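PDB 2W9M: polymerase X from Deinococcus radiodurans, which probably catalyses template-directed addition of deoxyribonucleotides to DNA as a family X repair polymerase, and carries a zinc-binding phosphoesterase-like domain. Local coordinates for residues 117-120 / 121-125; 175-178 / 179-182; 320-324 / 325-329; 536-540 / 541-545. One frame throughout, in Å; residues are numbered along the deposited sequence.

Contact 1: residues 117-120 / 121-125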
ATOM      1  N   GLY A 117      11.632  10.465  -6.519  1.00 28.71           N
ATOM      2  CA  GLY A 117      10.230  10.235  -6.218  1.00 22.73           C
ATOM      3  C   GLY A 117       9.626   9.013  -6.890  1.00 35.96           C
ATOM      4  O   GLY A 117       8.400   8.871  -6.946  1.00 33.39           O
ATOM      5  N   ILE A 118      10.481   8.135  -7.406  1.00 27.53           N
ATOM      6  CA  ILE A 118      10.022   6.899  -8.034  1.00 27.64           C
ATOM      7  C   ILE A 118      10.178   5.743  -7.051  1.00 33.17           C
ATOM      8  O   ILE A 118      11.287   5.275  -6.799  1.00 39.63           O
ATOM      9  CB  ILE A 118      10.783   6.614  -9.335  1.00 23.50           C
ATOM     10  CG1 ILE A 118      10.591   7.779 -10.310  1.00 34.84           C
ATOM     11  CG2 ILE A 118      10.306   5.310  -9.954  1.00 25.14           C
ATOM     12  CD1 ILE A 118      11.350   7.634 -11.603  1.00 24.52           C
ATOM     13  N   ASP A 119       9.057   5.284  -6.504  1.00 29.50           N
ATOM     14  CA  ASP A 119       9.075   4.389  -5.354  1.00 28.88           C
ATOM     15  C   ASP A 119       8.394   3.041  -5.581  1.00 39.26           C
ATOM     16  O   ASP A 119       8.270   2.251  -4.646  1.00 41.00           O
ATOM     17  CB  ASP A 119       8.411   5.076  -4.157  1.00 32.38           C
ATOM     18  CG  ASP A 119       6.909   5.248  -4.343  1.00 48.55           C
ATOM     19  OD1 ASP A 119       6.460   5.344  -5.509  1.00 49.65           O
ATOM     20  OD2 ASP A 119       6.177   5.287  -3.328  1.00 44.96           O
ATOM     21  N   SER A 120       7.938   2.774  -6.802  1.00 31.56           N
ATOM     22  CA  SER A 120       7.293   1.492  -7.084  1.00 29.23           C
ATOM     23  C   SER A 120       7.404   1.080  -8.542  1.00 27.80           C
ATOM     24  O   SER A 120       7.696   1.898  -9.409  1.00 39.51           O
ATOM     25  CB  SER A 120       5.823   1.514  -6.653  1.00 26.38           C
ATOM     26  OG  SER A 120       5.065   2.416  -7.442  1.00 35.20           O
ATOM     27  N   LEU A 121       7.175  -0.201  -8.801  1.00 29.87           N
ATOM     28  CA  LEU A 121       7.185  -0.725 -10.158  1.00 26.81           C
ATOM     29  C   LEU A 121       6.249   0.059 -11.068  1.00 32.64           C
ATOM     30  O   LEU A 121       6.612   0.435 -12.184  1.00 28.20           O
ATOM     31  CB  LEU A 121       6.789  -2.201 -10.154  1.00 23.44           C
ATOM     32  CG  LEU A 121       7.965  -3.170 -10.273  1.00 33.36           C
ATOM     33  CD1 LEU A 121       9.243  -2.539  -9.742  1.00 28.07           C
ATOM     34  CD2 LEU A 121       7.651  -4.482  -9.578  1.00 24.19           C
ATOM     35  N   GLU A 122       5.040   0.302 -10.581  1.00 22.09           N
ATOM     36  CA  GLU A 122       4.046   1.029 -11.357  1.00 31.71           C
ATOM     37  C   GLU A 122       4.483   2.461 -11.658  1.00 29.16           C
ATOM     38  O   GLU A 122       4.330   2.944 -12.779  1.00 38.68           O
ATOM     39  CB  GLU A 122       2.700   1.023 -10.631  1.00 28.09           C
ATOM     40  CG  GLU A 122       1.711   2.044 -11.153  1.00 33.84           C
ATOM     41  CD  GLU A 122       1.471   1.918 -12.646  1.00 47.94           C
ATOM     42  OE1 GLU A 122       1.065   2.925 -13.259  1.00 46.16           O
ATOM     43  OE2 GLU A 122       1.692   0.821 -13.206  1.00 40.21           O
ATOM     44  N   ARG A 123       5.021   3.137 -10.648  1.00 28.35           N
ATOM     45  CA  ARG A 123       5.499   4.510 -10.798  1.00 34.58           C
ATOM     46  C   ARG A 123       6.747   4.584 -11.690  1.00 34.68           C
ATOM     47  O   ARG A 123       6.971   5.585 -12.376  1.00 31.25           O
ATOM     48  CB  ARG A 123       5.773   5.121  -9.419  1.00 34.21           C
ATOM     49  CG  ARG A 123       6.401   6.500  -9.443  1.00 43.27           C
ATOM     50  CD  ARG A 123       5.388   7.578  -9.782  1.00 47.95           C
ATOM     51  NE  ARG A 123       5.998   8.905  -9.766  1.00 61.39           N
ATOM     52  CZ  ARG A 123       6.531   9.504 -10.829  1.00 62.48           C
ATOM     53  NH1 ARG A 123       6.525   8.899 -12.010  1.00 39.93           N
ATOM     54  NH2 ARG A 123       7.067  10.710 -10.708  1.00 56.57           N
ATOM     55  N   LEU A 124       7.552   3.524 -11.675  1.00 26.86           N
ATOM     56  CA  LEU A 124       8.703   3.413 -12.563  1.00 25.28           C
ATOM     57  C   LEU A 124       8.208   3.270 -13.994  1.00 31.34           C
ATOM     58  O   LEU A 124       8.755   3.876 -14.916  1.00 34.50           O
ATOM     59  CB  LEU A 124       9.550   2.193 -12.198  1.00 24.65           C
ATOM     60  CG  LEU A 124      11.073   2.252 -12.354  1.00 26.82           C
ATOM     61  CD1 LEU A 124      11.653   0.842 -12.353  1.00 21.86           C
ATOM     62  CD2 LEU A 124      11.502   2.997 -13.602  1.00 22.68           C
ATOM     63  N   ARG A 125       7.167   2.463 -14.176  1.00 33.14           N
ATOM     64  CA  ARG A 125       6.615   2.222 -15.504  1.00 27.54           C
ATOM     65  C   ARG A 125       6.047   3.500 -16.109  1.00 32.60           C
ATOM     66  O   ARG A 125       6.164   3.736 -17.310  1.00 47.94           O
ATOM     67  CB  ARG A 125       5.534   1.149 -15.461  1.00 35.40           C
ATOM     68  CG  ARG A 125       4.809   0.998 -16.776  1.00 28.25           C
ATOM     69  CD  ARG A 125       3.442   0.389 -16.590  1.00 36.28           C
ATOM     70  NE  ARG A 125       2.466   1.098 -17.404  1.00 44.70           N
ATOM     71  CZ  ARG A 125       1.635   2.018 -16.927  1.00 51.66           C
ATOM     72  NH1 ARG A 125       1.654   2.318 -15.639  1.00 51.92           N
ATOM     73  NH2 ARG A 125       0.781   2.627 -17.732  1.00 54.96           N
TER
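Ser-120 stands at the N-cap of helix 121-130 and gives the helix its first bonds. Its OG accepts from Arg-123 N at 3.3 Å with a fairly straight N-H (159°), the classical side-chain cap. The torsion makes this possible: with chi1 at 67° OG sits between the backbone N and the carbonyl carbon, turned toward the amide of Arg-123. One step further, Leu-124 N gives to Ser-120 O at 2.8 Å, an i to i+4 bond at the start of the helix.

Apolar contact comes from Ile-118, whose CG2 branch lies against the start of the helix, 3.6 Å from Leu-124 CA and 3.9 Å from Leu-124 CB. CG1 of the same residue lies over one face of the Arg-123 guanidinium. CG of that arginine, anti to the backbone N (chi1 174°), lies 3.9 Å from Ile-118 CA, and the bend at chi2 then turns the rest of the chain.

Charge plays a looser part. Asp-119 and Arg-123 cross at about a right angle, but OD1 of Asp-119 stays 5.6 Å from NE of Arg-123, so any attraction is probably modest; the arginine makes its salt bridge with Glu-132. Within the helix, Glu-122 OE1 meets the guanidinium of Arg-125 at its edge.

Gly-117 closes helix 107-115 with a Schellman motif, so 117-120 is the short link between two helices in a helix-hairpin-helix region. Leu-121 and Leu-124 pack on helices 94-99 and 141-157, Glu-122 touches helix 163-176, and Asp-119 comes near the zinc ligand His-518.

Contact 2: residues 175-178 / 179-182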
ATOM      1  N   GLY A 175      -8.270   6.830 -21.367  1.00 39.29           N
ATOM      2  CA  GLY A 175      -7.838   8.026 -22.070  1.00 19.89           C
ATOM      3  C   GLY A 175      -7.941   7.907 -23.581  1.00 37.79           C
ATOM      4  O   GLY A 175      -8.241   8.885 -24.269  1.00 41.51           O
ATOM      5  N   ALA A 176      -7.698   6.706 -24.101  1.00 34.12           N
ATOM      6  CA  ALA A 176      -7.734   6.467 -25.543  1.00 38.97           C
ATOM      7  C   ALA A 176      -9.132   6.104 -26.041  1.00 35.22           C
ATOM      8  O   ALA A 176      -9.363   6.007 -27.245  1.00 40.99           O
ATOM      9  CB  ALA A 176      -6.741   5.378 -25.920  1.00 29.07           C
ATOM     10  N   LEU A 177     -10.058   5.913 -25.106  1.00 42.51           N
ATOM     11  CA  LEU A 177     -11.414   5.474 -25.425  1.00 41.88           C
ATOM     12  C   LEU A 177     -12.453   6.511 -25.026  1.00 43.06           C
ATOM     13  O   LEU A 177     -13.603   6.168 -24.748  1.00 43.56           O
ATOM     14  CB  LEU A 177     -11.712   4.165 -24.694  1.00 31.39           C
ATOM     15  CG  LEU A 177     -11.315   2.848 -25.362  1.00 38.29           C
ATOM     16  CD1 LEU A 177     -10.368   3.064 -26.527  1.00 43.93           C
ATOM     17  CD2 LEU A 177     -10.717   1.906 -24.326  1.00 34.69           C
ATOM     18  N   THR A 178     -12.049   7.778 -25.012  1.00 51.49           N
ATOM     19  CA  THR A 178     -12.854   8.846 -24.409  1.00 50.36           C
ATOM     20  C   THR A 178     -14.298   8.946 -24.919  1.00 57.21           C
ATOM     21  O   THR A 178     -15.231   9.100 -24.123  1.00 51.66           O
ATOM     22  CB  THR A 178     -12.167  10.223 -24.544  1.00 44.32           C
ATOM     23  OG1 THR A 178     -10.808  10.122 -24.104  1.00 53.71           O
ATOM     24  CG2 THR A 178     -12.886  11.257 -23.692  1.00 37.21           C
ATOM     25  N   ASP A 179     -14.487   8.870 -26.235  1.00 44.26           N
ATOM     26  CA  ASP A 179     -15.827   9.036 -26.803  1.00 41.61           C
ATOM     27  C   ASP A 179     -16.708   7.790 -26.723  1.00 54.33           C
ATOM     28  O   ASP A 179     -17.844   7.803 -27.199  1.00 45.60           O
ATOM     29  CB  ASP A 179     -15.770   9.568 -28.237  1.00 46.30           C
ATOM     30  CG  ASP A 179     -16.219  11.018 -28.335  1.00 82.53           C
ATOM     31  OD1 ASP A 179     -15.599  11.888 -27.683  1.00 70.15           O
ATOM     32  OD2 ASP A 179     -17.201  11.288 -29.062  1.00 83.52           O
ATOM     33  N   LEU A 180     -16.183   6.724 -26.121  1.00 55.66           N
ATOM     34  CA  LEU A 180     -16.951   5.503 -25.902  1.00 34.44           C
ATOM     35  C   LEU A 180     -17.417   5.433 -24.453  1.00 31.96           C
ATOM     36  O   LEU A 180     -17.906   4.404 -23.994  1.00 36.67           O
ATOM     37  CB  LEU A 180     -16.123   4.267 -26.260  1.00 26.78           C
ATOM     38  CG  LEU A 180     -15.380   4.328 -27.595  1.00 36.74           C
ATOM     39  CD1 LEU A 180     -14.687   3.006 -27.898  1.00 36.77           C
ATOM     40  CD2 LEU A 180     -16.330   4.706 -28.723  1.00 38.93           C
ATOM     41  N   SER A 181     -17.251   6.540 -23.736  1.00 35.02           N
ATOM     42  CA  SER A 181     -17.686   6.639 -22.341  1.00 41.36           C
ATOM     43  C   SER A 181     -17.106   5.554 -21.436  1.00 35.64           C
ATOM     44  O   SER A 181     -17.855   4.807 -20.811  1.00 31.92           O
ATOM     45  CB  SER A 181     -19.212   6.620 -22.257  1.00 26.35           C
ATOM     46  OG  SER A 181     -19.759   7.805 -22.817  1.00 48.50           O
ATOM     47  N   PRO A 182     -15.768   5.499 -21.328  1.00 43.27           N
ATOM     48  CA  PRO A 182     -15.071   4.444 -20.582  1.00 30.95           C
ATOM     49  C   PRO A 182     -15.443   4.457 -19.107  1.00 31.12           C
ATOM     50  O   PRO A 182     -15.825   5.505 -18.586  1.00 37.72           O
ATOM     51  CB  PRO A 182     -13.592   4.821 -20.729  1.00 33.88           C
ATOM     52  CG  PRO A 182     -13.540   5.885 -21.790  1.00 32.95           C
ATOM     53  CD  PRO A 182     -14.852   6.573 -21.749  1.00 31.65           C
TER
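Leu-180 N gives to Leu-177 O at 3.0 Å, and Ser-181 N follows with a longer bond of 3.3 Å to Thr-178 O. These two successive i to i+3 bonds make a short 3-10-like turn that leads the chain out of helix 163-176 toward strand 183-184. Both donors stand above the plane of their carbonyl, as is usual in a tight i to i+3 turn; for Ser-181 N the departure is 57°. On the helix side, Thr-178 OG1 reaches back to Gly-175 O in a weak bond. Its chi1 of -50° sets OG1 beside its own backbone N, facing back to the last turn of the helix.

Packing gathers round Leu-177. On one flank its CG meets Leu-180 CD1 at 4.2 Å, a light touch between branched ends; on another its CB lies 3.8 Å from CG of the Pro-182 ring. Leu-177 and Leu-180 are buried, and they continue inward onto strand 194-203 through Leu-200 and Val-202, with Arg-212 of helix 206-212 alongside both. Thr-178, Asp-179 and Ser-181 occupy the exposed side of the turn. The backbone of Leu-180 also bonds to Thr-203, tying the turn to the strand.

The proline ring returns over the beginning of the turn: CG of Pro-182 comes within 3.0 Å of Leu-177 O, and its CD lies 3.5 Å from Thr-178 O.

Contact 3: residues 320-324 / 325-329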
ATOM      1  N   GLU A 320     -22.170   9.217   2.280  1.00 31.55           N
ATOM      2  CA  GLU A 320     -21.786   9.447   3.672  1.00 36.06           C
ATOM      3  C   GLU A 320     -20.393   8.904   3.983  1.00 31.84           C
ATOM      4  O   GLU A 320     -19.810   9.239   5.011  1.00 30.65           O
ATOM      5  CB  GLU A 320     -22.792   8.795   4.625  1.00 39.83           C
ATOM      6  CG  GLU A 320     -24.217   9.297   4.497  1.00 51.24           C
ATOM      7  CD  GLU A 320     -25.188   8.499   5.352  1.00 73.43           C
ATOM      8  OE1 GLU A 320     -25.273   7.261   5.177  1.00 63.11           O
ATOM      9  OE2 GLU A 320     -25.867   9.113   6.202  1.00 91.53           O
ATOM     10  N   LEU A 321     -19.868   8.062   3.097  1.00 33.33           N
ATOM     11  CA  LEU A 321     -18.596   7.386   3.340  1.00 30.67           C
ATOM     12  C   LEU A 321     -17.386   8.309   3.158  1.00 30.08           C
ATOM     13  O   LEU A 321     -17.458   9.326   2.467  1.00 23.74           O
ATOM     14  CB  LEU A 321     -18.464   6.151   2.444  1.00 30.87           C
ATOM     15  CG  LEU A 321     -19.512   5.046   2.627  1.00 30.33           C
ATOM     16  CD1 LEU A 321     -19.334   3.961   1.581  1.00 30.67           C
ATOM     17  CD2 LEU A 321     -19.448   4.451   4.018  1.00 28.17           C
ATOM     18  N   VAL A 322     -16.275   7.944   3.788  1.00 19.61           N
ATOM     19  CA  VAL A 322     -15.063   8.751   3.724  1.00 29.10           C
ATOM     20  C   VAL A 322     -14.552   8.888   2.287  1.00 37.87           C
ATOM     21  O   VAL A 322     -14.729   7.987   1.464  1.00 31.62           O
ATOM     22  CB  VAL A 322     -13.958   8.170   4.636  1.00 27.68           C
ATOM     23  CG1 VAL A 322     -13.577   6.767   4.188  1.00 21.04           C
ATOM     24  CG2 VAL A 322     -12.744   9.077   4.660  1.00 27.94           C
ATOM     25  N   THR A 323     -13.935  10.027   1.990  1.00 36.21           N
ATOM     26  CA  THR A 323     -13.301  10.249   0.695  1.00 29.64           C
ATOM     27  C   THR A 323     -11.905  10.816   0.907  1.00 30.96           C
ATOM     28  O   THR A 323     -11.570  11.246   2.010  1.00 37.48           O
ATOM     29  CB  THR A 323     -14.100  11.233  -0.171  1.00 31.11           C
ATOM     30  OG1 THR A 323     -14.055  12.537   0.425  1.00 43.33           O
ATOM     31  CG2 THR A 323     -15.546  10.784  -0.296  1.00 30.75           C
ATOM     32  N   VAL A 324     -11.095  10.819  -0.148  1.00 33.74           N
ATOM     33  CA  VAL A 324      -9.739  11.355  -0.067  1.00 32.07           C
ATOM     34  C   VAL A 324      -9.757  12.805   0.418  1.00 33.26           C
ATOM     35  O   VAL A 324      -8.831  13.258   1.098  1.00 35.81           O
ATOM     36  CB  VAL A 324      -9.001  11.250  -1.425  1.00 29.41           C
ATOM     37  CG1 VAL A 324      -7.665  11.970  -1.368  1.00 24.18           C
ATOM     38  CG2 VAL A 324      -8.792   9.796  -1.800  1.00 24.70           C
ATOM     39  N   GLY A 325     -10.824  13.524   0.083  1.00 36.63           N
ATOM     40  CA  GLY A 325     -10.967  14.913   0.486  1.00 32.73           C
ATOM     41  C   GLY A 325     -11.260  15.105   1.965  1.00 38.29           C
ATOM     42  O   GLY A 325     -11.082  16.200   2.494  1.00 47.21           O
ATOM     43  N   ASP A 326     -11.711  14.045   2.632  1.00 30.82           N
ATOM     44  CA  ASP A 326     -12.015  14.095   4.060  1.00 28.32           C
ATOM     45  C   ASP A 326     -10.766  13.898   4.909  1.00 38.31           C
ATOM     46  O   ASP A 326     -10.818  13.965   6.136  1.00 37.20           O
ATOM     47  CB  ASP A 326     -13.037  13.021   4.430  1.00 29.88           C
ATOM     48  CG  ASP A 326     -14.409  13.309   3.867  1.00 41.88           C
ATOM     49  OD1 ASP A 326     -14.865  14.467   3.974  1.00 44.17           O
ATOM     50  OD2 ASP A 326     -15.033  12.373   3.320  1.00 42.28           O
ATOM     51  N   LEU A 327      -9.643  13.638   4.253  1.00 33.74           N
ATOM     52  CA  LEU A 327      -8.401  13.381   4.962  1.00 33.54           C
ATOM     53  C   LEU A 327      -7.616  14.674   5.160  1.00 32.49           C
ATOM     54  O   LEU A 327      -6.729  15.000   4.376  1.00 35.02           O
ATOM     55  CB  LEU A 327      -7.561  12.352   4.203  1.00 30.93           C
ATOM     56  CG  LEU A 327      -7.825  10.861   4.452  1.00 32.18           C
ATOM     57  CD1 LEU A 327      -9.288  10.566   4.756  1.00 24.96           C
ATOM     58  CD2 LEU A 327      -7.341  10.050   3.261  1.00 29.00           C
ATOM     59  N   ARG A 328      -7.953  15.408   6.211  1.00 34.17           N
ATOM     60  CA  ARG A 328      -7.260  16.653   6.517  1.00 33.12           C
ATOM     61  C   ARG A 328      -5.824  16.387   6.954  1.00 28.75           C
ATOM     62  O   ARG A 328      -4.897  17.070   6.523  1.00 32.53           O
ATOM     63  CB  ARG A 328      -8.007  17.430   7.602  1.00 35.87           C
ATOM     64  CG  ARG A 328      -9.399  17.890   7.193  1.00 30.63           C
ATOM     65  CD  ARG A 328      -9.956  18.877   8.205  1.00 50.28           C
ATOM     66  NE  ARG A 328     -11.314  19.312   7.885  1.00 68.23           N
ATOM     67  CZ  ARG A 328     -12.062  20.071   8.681  1.00 94.42           C
ATOM     68  NH1 ARG A 328     -11.584  20.483   9.851  1.00 91.06           N
ATOM     69  NH2 ARG A 328     -13.289  20.420   8.312  1.00 79.91           N
ATOM     70  N   GLY A 329      -5.642  15.387   7.807  1.00 25.45           N
ATOM     71  CA  GLY A 329      -4.327  15.065   8.323  1.00 23.72           C
ATOM     72  C   GLY A 329      -3.703  13.874   7.628  1.00 30.91           C
ATOM     73  O   GLY A 329      -4.281  12.786   7.615  1.00 25.73           O
TER
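Thr-323 and Asp-326 hold each other by side chain and backbone at the firm end of this turn. OD2 of Asp-326 takes the amide of Thr-323 at 2.9 Å, on the anti side of the carboxylate and 21° out of its plane, and also receives a weak bond from Thr-323 OG1 at 3.1 Å. In return Asp-326 N gives to Thr-323 O at 2.9 Å. The result is a reciprocal side-chain and backbone pairing across a short 3-10 turn. Chi1 of Asp-326, -69°, sets CG beside its own backbone N and sends the carboxylate back to the start of the turn.

Beneath the polar pair the buried Val-322 and Leu-327 pack together, Val-322 CG2 meeting Leu-327 CD1 at 3.8 Å. Flanking them, Asp-326 CB lies 4.0 Å from Val-322 CG2, and Thr-323 O 3.6 Å from Leu-327 CD1. A longer turn bond, 3.3 Å, runs from Leu-327 N to Val-324 O. The looser side belongs to Gly-325 at the exposed crest, with the partly exposed Val-324 beside it, where the contact is mostly backbone.

The turn leads into strand 329-333, an outermost strand of the seven-stranded parallel sheet in the zinc-binding PHP domain. Val-322 packs on Ala-533 and Val-324 on Val-530 of helix 526-535, Arg-534 donates to Val-322 O, and Arg-328 pairs by its backbone with Phe-358 of the neighbouring strand 358-364.

Contact 4: residues 536-540 / 541-545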
ATOM      1  N   ALA A 536     -15.587  -1.135   3.915  1.00 26.66           N
ATOM      2  CA  ALA A 536     -15.834  -1.457   5.311  1.00 22.04           C
ATOM      3  C   ALA A 536     -16.982  -0.609   5.856  1.00 26.09           C
ATOM      4  O   ALA A 536     -17.492  -0.860   6.946  1.00 37.62           O
ATOM      5  CB  ALA A 536     -14.574  -1.263   6.137  1.00 19.57           C
ATOM      6  N   GLY A 537     -17.389   0.396   5.090  1.00 29.18           N
ATOM      7  CA  GLY A 537     -18.503   1.244   5.480  1.00 34.20           C
ATOM      8  C   GLY A 537     -18.118   2.376   6.418  1.00 32.49           C
ATOM      9  O   GLY A 537     -18.931   2.833   7.222  1.00 29.35           O
ATOM     10  N   LEU A 538     -16.881   2.847   6.308  1.00 22.19           N
ATOM     11  CA  LEU A 538     -16.396   3.884   7.209  1.00 28.34           C
ATOM     12  C   LEU A 538     -16.778   5.281   6.735  1.00 29.22           C
ATOM     13  O   LEU A 538     -16.729   5.581   5.540  1.00 31.22           O
ATOM     14  CB  LEU A 538     -14.877   3.786   7.387  1.00 20.13           C
ATOM     15  CG  LEU A 538     -14.351   2.472   7.966  1.00 23.90           C
ATOM     16  CD1 LEU A 538     -12.876   2.606   8.303  1.00 18.47           C
ATOM     17  CD2 LEU A 538     -15.155   2.060   9.192  1.00 18.36           C
ATOM     18  N   THR A 539     -17.165   6.125   7.686  1.00 20.85           N
ATOM     19  CA  THR A 539     -17.456   7.530   7.424  1.00 29.87           C
ATOM     20  C   THR A 539     -16.312   8.393   7.959  1.00 32.67           C
ATOM     21  O   THR A 539     -15.436   7.896   8.671  1.00 28.23           O
ATOM     22  CB  THR A 539     -18.763   7.961   8.115  1.00 36.18           C
ATOM     23  OG1 THR A 539     -18.627   7.809   9.534  1.00 30.74           O
ATOM     24  CG2 THR A 539     -19.935   7.116   7.630  1.00 34.02           C
ATOM     25  N   PRO A 540     -16.309   9.690   7.623  1.00 32.81           N
ATOM     26  CA  PRO A 540     -15.263  10.557   8.174  1.00 27.85           C
ATOM     27  C   PRO A 540     -15.205  10.482   9.696  1.00 30.06           C
ATOM     28  O   PRO A 540     -14.148  10.729  10.275  1.00 34.04           O
ATOM     29  CB  PRO A 540     -15.700  11.953   7.733  1.00 24.46           C
ATOM     30  CG  PRO A 540     -16.484  11.724   6.495  1.00 22.46           C
ATOM     31  CD  PRO A 540     -17.176  10.404   6.669  1.00 27.52           C
ATOM     32  N   ALA A 541     -16.322  10.135  10.333  1.00 32.05           N
ATOM     33  CA  ALA A 541     -16.378  10.075  11.793  1.00 32.08           C
ATOM     34  C   ALA A 541     -15.661   8.851  12.371  1.00 32.03           C
ATOM     35  O   ALA A 541     -15.327   8.827  13.554  1.00 30.59           O
ATOM     36  CB  ALA A 541     -17.823  10.136  12.282  1.00 19.09           C
ATOM     37  N   HIS A 542     -15.431   7.841  11.536  1.00 30.25           N
ATOM     38  CA  HIS A 542     -14.698   6.648  11.955  1.00 26.01           C
ATOM     39  C   HIS A 542     -13.192   6.843  11.808  1.00 24.21           C
ATOM     40  O   HIS A 542     -12.405   6.048  12.323  1.00 25.88           O
ATOM     41  CB  HIS A 542     -15.110   5.431  11.119  1.00 28.03           C
ATOM     42  CG  HIS A 542     -16.463   4.881  11.453  1.00 43.48           C
ATOM     43  ND1 HIS A 542     -17.594   5.200  10.733  1.00 35.94           N
ATOM     44  CD2 HIS A 542     -16.858   4.011  12.412  1.00 42.24           C
ATOM     45  CE1 HIS A 542     -18.633   4.561  11.244  1.00 34.23           C
ATOM     46  NE2 HIS A 542     -18.213   3.831  12.261  1.00 51.01           N
ATOM     47  N   VAL A 543     -12.798   7.895  11.095  1.00 18.73           N
ATOM     48  CA  VAL A 543     -11.403   8.099  10.720  1.00 22.28           C
ATOM     49  C   VAL A 543     -10.809   9.366  11.339  1.00 27.45           C
ATOM     50  O   VAL A 543     -11.243  10.474  11.022  1.00 27.53           O
ATOM     51  CB  VAL A 543     -11.271   8.188   9.185  1.00 23.61           C
ATOM     52  CG1 VAL A 543      -9.829   8.464   8.779  1.00 27.55           C
ATOM     53  CG2 VAL A 543     -11.781   6.920   8.536  1.00 17.83           C
ATOM     54  N   VAL A 544      -9.803   9.205  12.199  1.00 24.59           N
ATOM     55  CA  VAL A 544      -9.161  10.349  12.856  1.00 30.70           C
ATOM     56  C   VAL A 544      -8.536  11.354  11.886  1.00 30.08           C
ATOM     57  O   VAL A 544      -8.428  12.530  12.210  1.00 40.70           O
ATOM     58  CB  VAL A 544      -8.070   9.913  13.851  1.00 31.44           C
ATOM     59  CG1 VAL A 544      -8.673   9.104  14.981  1.00 37.12           C
ATOM     60  CG2 VAL A 544      -6.992   9.122  13.131  1.00 28.86           C
ATOM     61  N   ASN A 545      -8.121  10.896  10.708  1.00 26.16           N
ATOM     62  CA  ASN A 545      -7.538  11.789   9.706  1.00 25.23           C
ATOM     63  C   ASN A 545      -8.467  12.934   9.314  1.00 30.30           C
ATOM     64  O   ASN A 545      -8.020  13.930   8.744  1.00 40.09           O
ATOM     65  CB  ASN A 545      -7.146  11.018   8.440  1.00 32.18           C
ATOM     66  CG  ASN A 545      -6.245   9.841   8.725  1.00 26.22           C
ATOM     67  OD1 ASN A 545      -6.696   8.805   9.210  1.00 26.94           O
ATOM     68  ND2 ASN A 545      -4.964   9.991   8.419  1.00 28.79           N
TER
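His-542 turns its ring back onto Thr-539, and ND1 is engaged twice. Thr-539 N gives to it at 3.2 Å along an almost straight N-H (174°), though tilted 23° from the ring plane. Thr-539 OG1 is also hydrogen-bonded to ND1 of His-542, at 3.1 Å. Two partners on one nitrogen should restrain the rotation of the imidazole. OG1 lies between its own backbone N and carbonyl carbon (chi1 62°), placed to reach ND1 and to take a weak bond from Ala-541 N as well.

The backbone completes the pattern. Thr-539 O accepts from His-542 N at 2.9 Å, so the threonine and histidine grip each other in both directions. Val-543 N gives to Pro-540 O at 3.2 Å, and that oxygen has a second partner in Ser-546 OG. At the end of the segment the amide of buried Asn-545 is satisfied too, its ND2 bonding to Gly-329 O and Asn-514 OD1.

Leu-538 supplies the apolar side. Its CD2 lies over a face of the His-542 ring in a CH-pi contact, 4.2 Å from the centroid, while its CD1 stands 4.5 Å from Val-543 CG2.

The turn follows the Schellman motif with which Gly-537 ends helix 526-535, and leads on to helix 549-561. Leu-538 and Val-543 pack on strand 511-514 at one border of the parallel sheet of the PHP domain; backbone bonds join His-542 and Val-544 to Phe-511 there.

How the contacts relate
Along the chain the four contacts come in numerical order. Contacts 1 and 2, with centres about 26 Å apart, both belong to the polymerase X part: one starts helix 121-130, the other leaves helix 163-176. Contacts 3 and 4 lie only about 8 Å apart between centres, although some two hundred residues separate them. They join through backbone bonds, Val-322 N to Leu-538 O and Gly-329 N to Asn-545 O. As 541-545 also bonds by its backbone to Phe-511, it connects first strand 329-333 with last strand 511-514 of the zinc-binding domain's parallel sheet. The centres of contacts 1 and 4 are about 29 Å apart, on opposite sides of the chain's centre.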